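Protein stn1 (Schizosaccharomyces pombe, PDB 3KF6) is required for telomere maintenance, interacts with ten1 and probably binds single-stranded telomeric DNA. Local coordinates at residues Trp18-Ser30 and Leu68-Val80. Numbering follows the deposited sequence.
Sequences WNPMFISDVHKIS and LTVDDCSGMVLRV
The short helix 23-26 packs against the hairpin of antiparallel strands 65-71 and 77-83 in the protein's N-terminal OB fold; the two backbones come nearest at Ser24 and Met76, whose CA atoms are 5.1 Å apart. The loop between the strands carries Asp72 and Ser74, whose side chains receive the first turn of the helix. Ile23 N donates to Asp72 OD2 at 2.7 Å, nearly straight at 171° and on the syn side of the carboxylate, while Ser24 N reaches Ser74 OG at 2.9 Å along a more bent path. Asp72 OD1 holds this hydroxyl by its syn lone pair and also accepts from Ser74 N, completing an Asx turn. Replacing Asp72 by alanine removes both carboxylate oxygens and would probably leave Ile23 N without its acceptor and the Ser74 hydroxyl, no longer held by OD1, free to turn. Asp72 OD2 also lies at the edge of the Phe22 ring, which packs on Arg101 of the ten1 chain. Ile23 splits its branches over the hairpin: CG2, anti to the backbone N, rests 3.6 Å from Leu78 CB, and CD1 lies 3.3 Å from Val70 O. One turn on from Ile23, Met76 lays its CE over one face of the His27 ring, 3.9 Å from the centroid, a CH-pi contact. From the edge of that ring His27 NE2 donates to Val77 O at 2.9 Å, tilted 29° from the carbonyl plane.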
loop_
_atom_site.group_PDB
_atom_site.type_symbol
_atom_site.label_atom_id
_atom_site.label_comp_id
_atom_site.label_asym_id
_atom_site.label_seq_id
_atom_site.Cartn_x
_atom_site.Cartn_y
_atom_site.Cartn_z
ATOM N N TRP A 18 -2.379 -19.606 1.050
ATOM C CA TRP A 18 -2.928 -18.280 0.753
ATOM C C TRP A 18 -1.847 -17.247 0.404
ATOM O O TRP A 18 -2.131 -16.054 0.246
ATOM C CB TRP A 18 -3.774 -17.785 1.939
ATOM C CG TRP A 18 -3.110 -16.888 2.980
ATOM C CD1 TRP A 18 -1.842 -16.359 2.956
ATOM C CD2 TRP A 18 -3.736 -16.358 4.170
ATOM N NE1 TRP A 18 -1.649 -15.535 4.047
ATOM C CE2 TRP A 18 -2.790 -15.514 4.804
ATOM C CE3 TRP A 18 -5.002 -16.511 4.754
ATOM C CZ2 TRP A 18 -3.078 -14.824 5.999
ATOM C CZ3 TRP A 18 -5.283 -15.823 5.938
ATOM C CH2 TRP A 18 -4.323 -14.991 6.543
ATOM N N ASN A 19 -0.610 -17.717 0.290
ATOM C CA ASN A 19 0.550 -16.888 -0.035
ATOM C C ASN A 19 0.442 -15.368 0.136
ATOM O O ASN A 19 0.007 -14.662 -0.770
ATOM C CB ASN A 19 1.003 -17.179 -1.467
ATOM C CG ASN A 19 1.219 -18.660 -1.722
ATOM O OD1 ASN A 19 2.042 -19.302 -1.076
ATOM N ND2 ASN A 19 0.478 -19.205 -2.678
ATOM N N PRO A 20 0.843 -14.851 1.308
ATOM C CA PRO A 20 0.788 -13.403 1.543
ATOM C C PRO A 20 1.998 -12.811 0.805
ATOM O O PRO A 20 3.141 -13.170 1.083
ATOM C CB PRO A 20 0.896 -13.301 3.063
ATOM C CG PRO A 20 1.785 -14.468 3.411
ATOM C CD PRO A 20 1.276 -15.578 2.519
ATOM N N MET A 21 1.749 -11.910 -0.141
ATOM C CA MET A 21 2.835 -11.347 -0.939
ATOM C C MET A 21 2.816 -9.835 -1.115
ATOM O O MET A 21 1.782 -9.188 -0.950
ATOM C CB MET A 21 2.809 -11.960 -2.343
ATOM C CG MET A 21 3.003 -13.463 -2.404
ATOM S SD MET A 21 2.902 -14.062 -4.125
ATOM C CE MET A 21 4.392 -13.358 -4.819
ATOM N N PHE A 22 3.977 -9.287 -1.465
ATOM C CA PHE A 22 4.106 -7.869 -1.769
ATOM C C PHE A 22 3.791 -7.777 -3.256
ATOM O O PHE A 22 4.119 -8.686 -4.023
ATOM C CB PHE A 22 5.530 -7.373 -1.514
ATOM C CG PHE A 22 5.828 -7.125 -0.068
ATOM C CD1 PHE A 22 6.847 -7.819 0.578
ATOM C CD2 PHE A 22 5.086 -6.192 0.655
ATOM C CE1 PHE A 22 7.126 -7.585 1.928
ATOM C CE2 PHE A 22 5.360 -5.951 2.005
ATOM C CZ PHE A 22 6.382 -6.650 2.640
ATOM N N ILE A 23 3.173 -6.678 -3.664
ATOM C CA ILE A 23 2.785 -6.497 -5.053
ATOM C C ILE A 23 3.945 -6.559 -6.041
ATOM O O ILE A 23 3.799 -7.122 -7.124
ATOM C CB ILE A 23 1.973 -5.189 -5.196
ATOM C CG1 ILE A 23 0.626 -5.385 -4.489
ATOM C CG2 ILE A 23 1.776 -4.821 -6.669
ATOM C CD1 ILE A 23 -0.196 -4.113 -4.327
ATOM N N SER A 24 5.097 -6.008 -5.675
ATOM C CA SER A 24 6.242 -6.051 -6.575
ATOM C C SER A 24 6.611 -7.506 -6.889
ATOM O O SER A 24 7.037 -7.814 -7.999
ATOM C CB SER A 24 7.439 -5.330 -5.957
ATOM O OG SER A 24 7.836 -5.949 -4.752
ATOM N N ASP A 25 6.440 -8.399 -5.917
ATOM C CA ASP A 25 6.763 -9.809 -6.132
ATOM C C ASP A 25 5.688 -10.498 -6.962
ATOM O O ASP A 25 5.972 -11.439 -7.714
ATOM C CB ASP A 25 6.954 -10.533 -4.791
ATOM C CG ASP A 25 8.226 -10.100 -4.079
ATOM O OD1 ASP A 25 9.256 -9.935 -4.769
ATOM O OD2 ASP A 25 8.204 -9.932 -2.840
ATOM N N VAL A 26 4.449 -10.037 -6.831
ATOM C CA VAL A 26 3.360 -10.611 -7.615
ATOM C C VAL A 26 3.688 -10.384 -9.094
ATOM O O VAL A 26 3.514 -11.281 -9.922
ATOM C CB VAL A 26 2.005 -9.951 -7.250
ATOM C CG1 VAL A 26 0.902 -10.450 -8.177
ATOM C CG2 VAL A 26 1.646 -10.282 -5.814
ATOM N N HIS A 27 4.189 -9.194 -9.412
ATOM C CA HIS A 27 4.555 -8.855 -10.790
ATOM C C HIS A 27 5.780 -9.617 -11.284
ATOM O O HIS A 27 6.146 -9.517 -12.456
ATOM C CB HIS A 27 4.807 -7.347 -10.917
ATOM C CG HIS A 27 3.555 -6.528 -10.988
ATOM N ND1 HIS A 27 2.779 -6.452 -12.127
ATOM C CD2 HIS A 27 2.935 -5.762 -10.059
ATOM C CE1 HIS A 27 1.735 -5.676 -11.894
ATOM N NE2 HIS A 27 1.805 -5.245 -10.646
ATOM N N LYS A 28 6.409 -10.381 -10.395
ATOM C CA LYS A 28 7.592 -11.152 -10.765
ATOM C C LYS A 28 7.298 -12.635 -10.956
ATOM O O LYS A 28 8.183 -13.410 -11.324
ATOM C CB LYS A 28 8.690 -10.973 -9.713
ATOM C CG LYS A 28 9.312 -9.589 -9.723
ATOM C CD LYS A 28 10.365 -9.444 -8.640
ATOM C CE LYS A 28 10.939 -8.037 -8.623
ATOM N NZ LYS A 28 11.904 -7.835 -7.507
ATOM N N ILE A 29 6.058 -13.033 -10.697
ATOM C CA ILE A 29 5.669 -14.428 -10.864
ATOM C C ILE A 29 5.760 -14.767 -12.349
ATOM O O ILE A 29 5.328 -13.989 -13.198
ATOM C CB ILE A 29 4.227 -14.678 -10.376
ATOM C CG1 ILE A 29 4.134 -14.430 -8.866
ATOM C CG2 ILE A 29 3.804 -16.114 -10.694
ATOM C CD1 ILE A 29 2.716 -14.466 -8.324
ATOM N N SER A 30 6.332 -15.926 -12.655
ATOM C CA SER A 30 6.482 -16.355 -14.040
ATOM C C SER A 30 5.339 -17.257 -14.491
ATOM O O SER A 30 4.890 -18.135 -13.749
ATOM C CB SER A 30 7.816 -17.085 -14.223
ATOM O OG SER A 30 7.912 -18.205 -13.360
ATOM N N LEU A 68 -10.035 -2.098 -8.480
ATOM C CA LEU A 68 -9.386 -1.268 -7.478
ATOM C C LEU A 68 -7.877 -1.364 -7.676
ATOM O O LEU A 68 -7.323 -2.461 -7.713
ATOM C CB LEU A 68 -9.725 -1.757 -6.063
ATOM C CG LEU A 68 -11.148 -1.596 -5.530
ATOM C CD1 LEU A 68 -11.206 -2.089 -4.094
ATOM C CD2 LEU A 68 -11.562 -0.144 -5.606
ATOM N N THR A 69 -7.214 -0.221 -7.823
ATOM C CA THR A 69 -5.766 -0.235 -7.965
ATOM C C THR A 69 -5.244 -0.080 -6.540
ATOM O O THR A 69 -5.596 0.879 -5.846
ATOM C CB THR A 69 -5.259 0.927 -8.838
ATOM O OG1 THR A 69 -5.772 0.779 -10.170
ATOM C CG2 THR A 69 -3.735 0.915 -8.900
ATOM N N VAL A 70 -4.415 -1.026 -6.107
ATOM C CA VAL A 70 -3.886 -1.024 -4.743
ATOM C C VAL A 70 -2.378 -0.826 -4.713
ATOM O O VAL A 70 -1.655 -1.379 -5.541
ATOM C CB VAL A 70 -4.247 -2.352 -4.039
ATOM C CG1 VAL A 70 -3.713 -2.365 -2.605
ATOM C CG2 VAL A 70 -5.769 -2.535 -4.043
ATOM N N ASP A 71 -1.914 -0.035 -3.745
ATOM C CA ASP A 71 -0.493 0.252 -3.588
ATOM C C ASP A 71 -0.029 -0.185 -2.203
ATOM O O ASP A 71 -0.596 0.244 -1.204
ATOM C CB ASP A 71 -0.254 1.760 -3.748
ATOM C CG ASP A 71 1.215 2.138 -3.672
ATOM O OD1 ASP A 71 2.066 1.233 -3.766
ATOM O OD2 ASP A 71 1.520 3.345 -3.537
ATOM N N ASP A 72 0.984 -1.045 -2.142
ATOM C CA ASP A 72 1.520 -1.466 -0.850
ATOM C C ASP A 72 2.933 -0.897 -0.643
ATOM O O ASP A 72 3.669 -1.338 0.240
ATOM C CB ASP A 72 1.529 -2.996 -0.733
ATOM C CG ASP A 72 2.462 -3.654 -1.719
ATOM O OD1 ASP A 72 3.045 -2.932 -2.554
ATOM O OD2 ASP A 72 2.608 -4.900 -1.661
ATOM N N CYS A 73 3.282 0.093 -1.467
ATOM C CA CYS A 73 4.577 0.779 -1.418
ATOM C C CYS A 73 5.756 -0.102 -1.794
ATOM O O CYS A 73 6.905 0.253 -1.528
ATOM C CB CYS A 73 4.827 1.374 -0.026
ATOM S SG CYS A 73 3.570 2.558 0.509
ATOM N N SER A 74 5.489 -1.241 -2.424
ATOM C CA SER A 74 6.576 -2.136 -2.801
ATOM C C SER A 74 7.247 -1.769 -4.123
ATOM O O SER A 74 8.163 -2.459 -4.563
ATOM C CB SER A 74 6.069 -3.583 -2.857
ATOM O OG SER A 74 5.115 -3.741 -3.892
ATOM N N GLY A 75 6.795 -0.687 -4.754
ATOM C CA GLY A 75 7.390 -0.263 -6.011
ATOM C C GLY A 75 6.504 -0.466 -7.222
ATOM O O GLY A 75 6.812 0.031 -8.312
ATOM N N MET A 76 5.410 -1.196 -7.031
ATOM C CA MET A 76 4.448 -1.476 -8.091
ATOM C C MET A 76 3.048 -1.484 -7.498
ATOM O O MET A 76 2.882 -1.745 -6.305
ATOM C CB MET A 76 4.723 -2.850 -8.718
ATOM C CG MET A 76 6.024 -2.935 -9.495
ATOM S SD MET A 76 5.914 -2.013 -11.030
ATOM C CE MET A 76 5.258 -3.290 -12.124
ATOM N N VAL A 77 2.048 -1.175 -8.320
ATOM C CA VAL A 77 0.663 -1.224 -7.854
ATOM C C VAL A 77 0.014 -2.424 -8.539
ATOM O O VAL A 77 0.544 -2.950 -9.520
ATOM C CB VAL A 77 -0.145 0.055 -8.190
ATOM C CG1 VAL A 77 0.492 1.267 -7.521
ATOM C CG2 VAL A 77 -0.238 0.244 -9.704
ATOM N N LEU A 78 -1.129 -2.855 -8.024
ATOM C CA LEU A 78 -1.811 -4.009 -8.586
ATOM C C LEU A 78 -3.288 -3.743 -8.844
ATOM O O LEU A 78 -3.985 -3.191 -7.997
ATOM C CB LEU A 78 -1.672 -5.196 -7.627
ATOM C CG LEU A 78 -2.259 -6.541 -8.071
ATOM C CD1 LEU A 78 -1.481 -7.073 -9.262
ATOM C CD2 LEU A 78 -2.197 -7.534 -6.912
ATOM N N ARG A 79 -3.760 -4.142 -10.023
ATOM C CA ARG A 79 -5.165 -3.985 -10.359
ATOM C C ARG A 79 -5.891 -5.184 -9.759
ATOM O O ARG A 79 -5.532 -6.331 -10.030
ATOM C CB ARG A 79 -5.355 -3.963 -11.878
ATOM C CG ARG A 79 -5.189 -2.592 -12.516
ATOM C CD ARG A 79 -5.304 -2.704 -14.037
ATOM N NE ARG A 79 -5.527 -1.418 -14.695
ATOM C CZ ARG A 79 -6.698 -0.789 -14.745
ATOM N NH1 ARG A 79 -7.773 -1.319 -14.175
ATOM N NH2 ARG A 79 -6.799 0.372 -15.379
ATOM N N VAL A 80 -6.893 -4.909 -8.930
ATOM C CA VAL A 80 -7.685 -5.950 -8.278
ATOM C C VAL A 80 -9.073 -5.931 -8.908
ATOM O O VAL A 80 -9.800 -4.944 -8.804
ATOM C CB VAL A 80 -7.788 -5.687 -6.759
ATOM C CG1 VAL A 80 -8.663 -6.749 -6.089
ATOM C CG2 VAL A 80 -6.396 -5.687 -6.153
HETATM O O HOH W 1 0.771 -6.669 -0.359
HETATM O O HOH W 2 10.261 -3.829 -3.602
#